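Local coordinates for molybdenum-binding-protein (Azotobacter vinelandii, PDB 1H9K) that probably binds molybdate as a tandem-domain Mop-family protein, and here holds the related oxyanion tungstate at sites completed between its subunits, at residues M4-R9 against V59-A64; A8-K13 against E109-V114. One frame throughout, in Å; residues are numbered along the deposited sequence.

Interaction 1 lies within the first TOBE domain, and interaction 2 ties that domain to the second. Their centres are about 7 Å apart, and they start from the same part of the chain: M4-R9 overlaps A8-K13, sharing A8 and R9. V59-A64 follows, then E109-V114. Strands 10-21 and 57-62 are antiparallel neighbours in one sheet, whereas 109-115 is the outermost strand, within this chain, of the other. Both contacts reach the same tungstate and the second subunit. The anion site therefore sits where a strand pair, the junction between the two domains and a subunit interface come together.

Interaction 1 (M4-R9 against V59-A64); sequences MKISAR and VAVVKA. With WO4 (tungstate(VI)ion), chain C.
R9 and A64 meet through R9 CG and A64 CB, and beside this pair the two segments clasp a tungstate in the first TOBE (Mop) domain, a member of the OB clan. Two backbone amides grip one oxygen: R9 N and A64 N each lie 2.9 Å from tungstate O2, the A64 bond almost straight at 179°. A second oxygen, O3, accepts from the S7 hydroxyl, with S7 OG at 2.9 Å, and from the K63 ammonium, with K63 NZ at 3.1 Å. The K63 chain bends at its last two torsions to bring NZ there. The second subunit completes the site: its T115 bonds to the anion, its L69 N to S7 OG, and its M113 O and V67 O to K63 NZ.

R9 curls past the anion, its chain bent at chi2 and chi3, and its guanidinium turns back to hold S7 O side-on, R9 NE at 3.1 Å and R9 NH2 at 2.9 Å, with the oxygen in the guanidinium plane. R9 NH1 forms a salt bridge with E121 of the second subunit.

Further out the contact is apolar and rests on V61. Its CG1 is anti to the backbone N (chi1 174°) and presses on A8 CB at a tight 3.3 Å. The other branch meets the extended M4 tip to tip, V61 CG2 lying 3.7 Å from M4 CE.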
# COMPACT_ATOMS: atom_id res chain seq x y z
N MET A 4 18.52 -13.38 -0.52
CA MET A 4 18.01 -11.98 -0.25
C MET A 4 17.32 -11.80 1.10
O MET A 4 16.57 -12.73 1.44
CB MET A 4 17.11 -11.53 -1.41
CG MET A 4 16.09 -10.45 -1.00
SD MET A 4 14.99 -10.08 -2.39
CE MET A 4 13.90 -8.84 -1.75
N LYS A 5 17.79 -10.90 1.93
CA LYS A 5 17.16 -10.85 3.26
C LYS A 5 16.27 -9.59 3.26
O LYS A 5 16.84 -8.49 3.17
CB LYS A 5 18.26 -10.84 4.31
CG LYS A 5 19.31 -11.95 4.13
CD LYS A 5 20.07 -12.22 5.41
CE LYS A 5 21.16 -13.26 5.18
NZ LYS A 5 21.81 -13.68 6.47
N ILE A 6 14.97 -9.74 3.24
CA ILE A 6 14.08 -8.56 3.15
C ILE A 6 12.96 -8.80 4.16
O ILE A 6 12.61 -9.91 4.54
CB ILE A 6 13.59 -8.35 1.73
CG1 ILE A 6 12.80 -7.06 1.52
CG2 ILE A 6 12.74 -9.55 1.28
CD1 ILE A 6 12.99 -6.48 0.10
N SER A 7 12.42 -7.70 4.68
CA SER A 7 11.43 -7.78 5.76
C SER A 7 10.13 -8.44 5.32
O SER A 7 9.42 -9.01 6.17
CB SER A 7 11.15 -6.37 6.32
OG SER A 7 10.63 -5.52 5.27
N ALA A 8 9.79 -8.29 4.05
CA ALA A 8 8.52 -8.84 3.57
C ALA A 8 8.30 -10.26 4.03
O ALA A 8 9.11 -11.14 3.83
CB ALA A 8 8.51 -8.74 2.03
N ARG A 9 7.05 -10.52 4.51
CA ARG A 9 6.76 -11.87 4.95
C ARG A 9 6.56 -12.79 3.74
O ARG A 9 6.66 -14.01 3.85
CB ARG A 9 5.53 -11.94 5.86
CG ARG A 9 5.68 -11.17 7.18
CD ARG A 9 6.80 -11.79 8.01
NE ARG A 9 8.12 -11.36 7.63
CZ ARG A 9 9.26 -12.02 7.79
NH1 ARG A 9 9.29 -13.23 8.38
NH2 ARG A 9 10.39 -11.50 7.39
N VAL A 59 11.85 -13.21 -8.40
CA VAL A 59 11.29 -13.29 -7.05
C VAL A 59 10.16 -12.27 -6.93
O VAL A 59 10.23 -11.26 -7.63
CB VAL A 59 12.34 -13.07 -5.93
CG1 VAL A 59 13.49 -14.10 -6.04
CG2 VAL A 59 12.93 -11.69 -5.92
N ALA A 60 9.06 -12.62 -6.29
CA ALA A 60 7.94 -11.65 -6.13
C ALA A 60 7.93 -11.32 -4.61
O ALA A 60 7.95 -12.29 -3.88
CB ALA A 60 6.65 -12.26 -6.58
N VAL A 61 7.83 -10.04 -4.28
CA VAL A 61 7.87 -9.70 -2.85
C VAL A 61 6.57 -8.98 -2.49
O VAL A 61 6.19 -8.05 -3.22
CB VAL A 61 9.10 -8.78 -2.60
CG1 VAL A 61 9.09 -8.28 -1.16
CG2 VAL A 61 10.41 -9.54 -2.87
N VAL A 62 5.89 -9.46 -1.44
CA VAL A 62 4.63 -8.79 -1.03
C VAL A 62 4.66 -8.57 0.48
O VAL A 62 4.76 -9.52 1.23
CB VAL A 62 3.41 -9.65 -1.41
CG1 VAL A 62 2.14 -8.90 -0.98
CG2 VAL A 62 3.33 -9.94 -2.90
N LYS A 63 4.51 -7.30 0.93
CA LYS A 63 4.52 -7.08 2.39
C LYS A 63 3.23 -7.61 2.97
O LYS A 63 2.14 -7.46 2.40
CB LYS A 63 4.65 -5.57 2.59
CG LYS A 63 5.52 -5.06 3.72
CD LYS A 63 5.07 -3.62 4.07
CE LYS A 63 5.29 -3.46 5.62
NZ LYS A 63 6.75 -3.26 5.82
N ALA A 64 3.27 -8.13 4.21
CA ALA A 64 2.04 -8.67 4.84
C ALA A 64 0.83 -7.78 4.91
O ALA A 64 -0.30 -8.20 4.62
CB ALA A 64 2.39 -9.20 6.22
W WO4 C . 6.70 -7.12 6.70
O1 WO4 C . 5.42 -5.96 7.33
O2 WO4 C . 5.76 -8.22 5.63
O3 WO4 C . 7.88 -6.14 5.75
O4 WO4 C . 7.44 -7.94 8.12

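Interaction 2 (A8-K13 against E109-V114); sequences ARNVFK and EITSMV. With WO4 (tungstate(VI)ion), chain C; WO4 (tungstate(VI)ion), chain B.
N10 and T111 carry the direct hydrogen bonds between these two segments, one from each TOBE domain. The carboxamide of N10 does for T111 what a neighbouring strand's backbone would do: N10 OD1 accepts from T111 N at 2.7 Å, and N10 ND2 donates to T111 O at 2.9 Å, in a nearly straight bond (177°). Each donor lies in its acceptor's carbonyl plane, on a lone pair, and T111 O lies in the plane of the N10 amide. With CG beside the backbone N (chi1 -56°), the N10 side chain extends across to the second domain. N10 ND2 also donates to V62 O. A leucine in its place would probably leave T111 N, T111 O and V62 O without these mates.

Two waters lie against N10 OD1, one also near E109 O and the other beside T111 OG1, which also bonds to T101 OG1.

The remaining contacts flank the amide. The ring of F12 presents its edge to E109 O, which lies in the ring plane 3.2 Å from F12 CE2, and F12 CZ rests more loosely on I110 CB. The I110 chain passes alongside the amide, I110 CG1 at 3.7 Å from N10 OD1. On the R9 side, the T111 methyl CG2 lies 3.9 Å from R9 CB.

Strands 10-13 and 109-114 run roughly antiparallel (156°) with axes 7.5 Å apart. I110 and S112 pair backbone to backbone with L102 and V100, so the backbone N-H and C=O of T111, between them, are turned to N10. Turning the N10 amide over would set N-H against N-H and oxygen against oxygen, so its orientation is probably fixed.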
# COMPACT_ATOMS: atom_id res chain seq x y z
N ALA A 8 9.79 -8.29 4.05
CA ALA A 8 8.52 -8.84 3.57
C ALA A 8 8.30 -10.26 4.03
O ALA A 8 9.11 -11.14 3.83
CB ALA A 8 8.51 -8.74 2.03
N ARG A 9 7.05 -10.52 4.51
CA ARG A 9 6.76 -11.87 4.95
C ARG A 9 6.56 -12.79 3.74
O ARG A 9 6.66 -14.01 3.85
CB ARG A 9 5.53 -11.94 5.86
CG ARG A 9 5.68 -11.17 7.18
CD ARG A 9 6.80 -11.79 8.01
NE ARG A 9 8.12 -11.36 7.63
CZ ARG A 9 9.26 -12.02 7.79
NH1 ARG A 9 9.29 -13.23 8.38
NH2 ARG A 9 10.39 -11.50 7.39
N ASN A 10 6.33 -12.22 2.56
CA ASN A 10 6.11 -13.12 1.44
C ASN A 10 7.14 -12.87 0.34
O ASN A 10 7.23 -11.75 -0.18
CB ASN A 10 4.74 -12.75 0.82
CG ASN A 10 3.64 -12.83 1.86
OD1 ASN A 10 3.41 -13.94 2.39
ND2 ASN A 10 2.97 -11.79 2.25
N VAL A 11 8.02 -13.84 0.13
CA VAL A 11 9.03 -13.72 -0.93
C VAL A 11 9.03 -15.01 -1.75
O VAL A 11 9.28 -16.08 -1.19
CB VAL A 11 10.42 -13.51 -0.30
CG1 VAL A 11 11.53 -13.45 -1.36
CG2 VAL A 11 10.56 -12.23 0.53
N PHE A 12 8.50 -14.96 -2.98
CA PHE A 12 8.29 -16.20 -3.72
C PHE A 12 9.18 -16.29 -4.95
O PHE A 12 9.32 -15.27 -5.63
CB PHE A 12 6.85 -16.23 -4.24
CG PHE A 12 5.79 -16.06 -3.18
CD1 PHE A 12 4.93 -14.99 -3.23
CD2 PHE A 12 5.68 -17.00 -2.17
CE1 PHE A 12 3.93 -14.89 -2.26
CE2 PHE A 12 4.72 -16.88 -1.18
CZ PHE A 12 3.85 -15.81 -1.23
N LYS A 13 9.81 -17.45 -5.16
CA LYS A 13 10.57 -17.58 -6.41
C LYS A 13 9.66 -18.24 -7.45
O LYS A 13 8.81 -19.09 -7.18
CB LYS A 13 11.89 -18.32 -6.21
CG LYS A 13 12.69 -18.71 -7.41
CD LYS A 13 13.30 -17.63 -8.29
CE LYS A 13 14.74 -17.31 -7.95
NZ LYS A 13 15.30 -16.18 -8.74
N GLU A 109 2.97 -20.79 1.03
CA GLU A 109 2.30 -20.18 2.18
C GLU A 109 2.26 -18.67 1.93
O GLU A 109 3.24 -18.21 1.34
CB GLU A 109 3.00 -20.41 3.52
CG GLU A 109 3.10 -21.92 3.71
CD GLU A 109 3.61 -22.36 5.06
OE1 GLU A 109 3.63 -23.60 5.26
OE2 GLU A 109 3.99 -21.53 5.91
N ILE A 110 1.15 -18.04 2.27
CA ILE A 110 1.10 -16.59 2.12
C ILE A 110 0.72 -16.00 3.46
O ILE A 110 -0.12 -16.58 4.15
CB ILE A 110 0.10 -16.13 1.07
CG1 ILE A 110 -0.02 -14.59 1.11
CG2 ILE A 110 -1.28 -16.73 1.27
CD1 ILE A 110 -0.42 -14.03 -0.25
N THR A 111 1.36 -14.89 3.82
CA THR A 111 1.08 -14.32 5.15
C THR A 111 0.44 -12.95 5.04
O THR A 111 0.94 -12.13 4.27
CB THR A 111 2.39 -14.22 5.94
OG1 THR A 111 2.80 -15.55 6.32
CG2 THR A 111 2.21 -13.51 7.29
N SER A 112 -0.63 -12.70 5.80
CA SER A 112 -1.33 -11.44 5.74
C SER A 112 -1.36 -10.80 7.13
O SER A 112 -1.35 -11.54 8.13
CB SER A 112 -2.80 -11.70 5.32
OG SER A 112 -3.57 -10.51 5.50
N MET A 113 -1.26 -9.48 7.26
CA MET A 113 -1.43 -8.80 8.52
C MET A 113 -2.82 -8.13 8.45
O MET A 113 -3.06 -7.37 7.49
CB MET A 113 -0.43 -7.69 8.77
CG MET A 113 -0.30 -6.95 10.08
SD MET A 113 0.05 -8.01 11.47
CE MET A 113 1.85 -8.01 11.49
N VAL A 114 -3.70 -8.53 9.35
CA VAL A 114 -5.04 -7.91 9.36
C VAL A 114 -5.39 -7.44 10.76
O VAL A 114 -4.62 -7.67 11.71
CB VAL A 114 -6.13 -8.88 8.86
CG1 VAL A 114 -5.94 -9.28 7.40
CG2 VAL A 114 -6.09 -10.16 9.70
W WO4 C . 6.70 -7.12 6.70
O1 WO4 C . 5.42 -5.96 7.33
O2 WO4 C . 5.76 -8.22 5.63
O3 WO4 C . 7.88 -6.14 5.75
O4 WO4 C . 7.44 -7.94 8.12
W WO4 B . -7.67 -4.91 7.58
O1 WO4 B . -5.92 -4.51 7.96
O2 WO4 B . -8.38 -3.30 7.17
O3 WO4 B . -7.68 -6.01 6.15
O4 WO4 B . -8.39 -5.66 9.05
O HOH W 1 5.11 -16.39 2.35
O HOH W 2 4.14 -16.33 4.39